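Local coordinates for protein UL144 (Macacine herpesvirus 1, PDB 6NYP) that probably acts as a viral mimic of the TNF-receptor family member HVEM, binding the inhibitory lymphocyte receptor BTLA through its cysteine-rich domains, at residues 20-25 with 36-41. Numbering follows the deposited sequence.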
loop_
_atom_site.group_PDB
_atom_site.type_symbol
_atom_site.label_atom_id
_atom_site.label_comp_id
_atom_site.label_asym_id
_atom_site.label_seq_id
_atom_site.Cartn_x
_atom_site.Cartn_y
_atom_site.Cartn_z
ATOM N N GLN F 20 -5.950 3.230 -6.034
ATOM C CA GLN F 20 -6.607 3.563 -7.330
ATOM C C GLN F 20 -6.142 4.916 -7.891
ATOM O O GLN F 20 -5.756 4.953 -9.083
ATOM C CB GLN F 20 -8.124 3.537 -7.149
ATOM C CG GLN F 20 -8.674 2.129 -6.983
ATOM C CD GLN F 20 -10.076 2.022 -7.524
ATOM O OE1 GLN F 20 -10.967 2.770 -7.127
ATOM N NE2 GLN F 20 -10.260 1.105 -8.460
ATOM N N GLY F 21 -6.176 5.982 -7.088
ATOM C CA GLY F 21 -5.938 7.358 -7.574
ATOM C C GLY F 21 -4.470 7.744 -7.643
ATOM O O GLY F 21 -4.197 8.943 -7.736
ATOM N N TYR F 22 -3.558 6.770 -7.620
ATOM C CA TYR F 22 -2.104 6.989 -7.414
ATOM C C TYR F 22 -1.297 6.343 -8.544
ATOM O O TYR F 22 -1.721 5.292 -9.062
ATOM C CB TYR F 22 -1.680 6.410 -6.066
ATOM C CG TYR F 22 -2.280 7.077 -4.857
ATOM C CD1 TYR F 22 -3.573 6.802 -4.444
ATOM C CD2 TYR F 22 -1.522 7.944 -4.086
ATOM C CE1 TYR F 22 -4.108 7.381 -3.305
ATOM C CE2 TYR F 22 -2.052 8.554 -2.960
ATOM C CZ TYR F 22 -3.348 8.272 -2.566
ATOM O OH TYR F 22 -3.861 8.878 -1.457
ATOM N N ARG F 23 -0.175 6.974 -8.909
ATOM C CA ARG F 23 0.843 6.441 -9.854
ATOM C C ARG F 23 2.127 6.149 -9.064
ATOM O O ARG F 23 2.346 6.818 -8.009
ATOM C CB ARG F 23 1.120 7.454 -10.971
ATOM C CG ARG F 23 2.121 8.529 -10.571
ATOM C CD ARG F 23 1.885 9.934 -11.072
ATOM N NE ARG F 23 2.980 10.783 -10.617
ATOM C CZ ARG F 23 3.081 12.096 -10.812
ATOM N NH1 ARG F 23 2.150 12.748 -11.487
ATOM N NH2 ARG F 23 4.126 12.753 -10.334
ATOM N N VAL F 24 2.946 5.214 -9.562
ATOM C CA VAL F 24 4.265 4.847 -8.964
ATOM C C VAL F 24 5.247 6.007 -9.193
ATOM O O VAL F 24 5.508 6.346 -10.366
ATOM C CB VAL F 24 4.805 3.529 -9.555
ATOM C CG1 VAL F 24 6.229 3.226 -9.102
ATOM C CG2 VAL F 24 3.889 2.352 -9.260
ATOM N N THR F 25 5.738 6.602 -8.102
ATOM C CA THR F 25 6.709 7.730 -8.052
ATOM C C THR F 25 8.094 7.198 -7.652
ATOM O O THR F 25 9.080 7.923 -7.851
ATOM C CB THR F 25 6.183 8.802 -7.086
ATOM O OG1 THR F 25 5.227 9.551 -7.831
ATOM C CG2 THR F 25 7.235 9.729 -6.518
ATOM N N CYS F 36 4.028 5.911 -4.028
ATOM C CA CYS F 36 2.877 6.292 -4.891
ATOM C C CYS F 36 2.537 7.763 -4.654
ATOM O O CYS F 36 2.678 8.215 -3.502
ATOM C CB CYS F 36 1.660 5.431 -4.588
ATOM S SG CYS F 36 2.053 3.666 -4.620
ATOM N N THR F 37 2.136 8.485 -5.701
ATOM C CA THR F 37 1.693 9.902 -5.602
ATOM C C THR F 37 0.299 10.032 -6.227
ATOM O O THR F 37 0.039 9.366 -7.252
ATOM C CB THR F 37 2.732 10.864 -6.199
ATOM O OG1 THR F 37 3.996 10.608 -5.584
ATOM C CG2 THR F 37 2.378 12.319 -5.984
ATOM N N LEU F 38 -0.565 10.808 -5.569
ATOM C CA LEU F 38 -1.944 11.160 -5.998
ATOM C C LEU F 38 -1.917 11.816 -7.382
ATOM O O LEU F 38 -1.309 12.881 -7.511
ATOM C CB LEU F 38 -2.528 12.104 -4.940
ATOM C CG LEU F 38 -4.039 12.334 -4.971
ATOM C CD1 LEU F 38 -4.816 11.025 -4.875
ATOM C CD2 LEU F 38 -4.443 13.279 -3.845
ATOM N N CYS F 39 -2.562 11.197 -8.372
ATOM C CA CYS F 39 -2.948 11.861 -9.649
ATOM C C CYS F 39 -3.916 12.993 -9.321
ATOM O O CYS F 39 -4.928 12.755 -8.671
ATOM C CB CYS F 39 -3.591 10.890 -10.635
ATOM S SG CYS F 39 -2.413 9.919 -11.611
ATOM N N PRO F 40 -3.641 14.254 -9.731
ATOM C CA PRO F 40 -4.501 15.383 -9.361
ATOM C C PRO F 40 -5.860 15.347 -10.082
ATOM O O PRO F 40 -5.964 14.701 -11.121
ATOM C CB PRO F 40 -3.683 16.614 -9.776
ATOM C CG PRO F 40 -2.806 16.110 -10.903
ATOM C CD PRO F 40 -2.513 14.658 -10.584
ATOM N N SER F 41 -6.861 16.042 -9.531
ATOM C CA SER F 41 -8.245 16.104 -10.072
ATOM C C SER F 41 -8.212 16.547 -11.540
ATOM O O SER F 41 -7.470 17.498 -11.854
ATOM C CB SER F 41 -9.126 17.003 -9.250
ATOM O OG SER F 41 -10.480 16.832 -9.639
#
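Tyr-22 lays its ring alongside the backbone of Thr-37 and Leu-38, in the beta hairpin that strands 22-26 and 34-38 form within a TNF-receptor-type cysteine-rich fold. The two strands run antiparallel, and Arg-23 and Thr-37 are the hydrogen-bonded pair between them: Arg-23 N donates to Thr-37 O over 2.9 Å and Thr-37 N returns to Arg-23 O, also at 2.9 Å. Two residues along each chain segment, Cys-39 N donates to Gly-21 O at 2.9 Å, in the carbonyl plane, so the pairing carries on past the last strand residue.

On the face shared by Tyr-22, Cys-36 and Leu-38, the tyrosine CG is anti to its own carbonyl carbon (chi1 -65°), and this sends the ring over the neighbouring strand. Its CD2 comes to 3.4 Å from Leu-38 N, while Leu-38 CD1 sits over one ring face in a CH-pi contact, 4.1 Å from the centroid and offset toward the rim. At the root of the side chain, Tyr-22 CB packs on Cys-36 CB at 3.8 Å. Disulfides to Cys-18 and Cys-51 tie Cys-36 and Cys-39, respectively, to other parts of the chain. A strand of the other protein in the complex pairs antiparallel with Cys-36 and Thr-37, continuing the sheet across the interface; an apolar side chain of that protein packs on Tyr-22.

Arg-23 and Thr-37 point to the reverse face. There the arginine chain bends at chi2, and its guanidinium group passes Thr-37 CB obliquely, with NE 4.4 Å from that carbon. Thr-37 OG1 is held twice, by a polar side chain of the partner protein and, within the hairpin, by a hydrogen bond to Thr-25 OG1, 2.8 Å away.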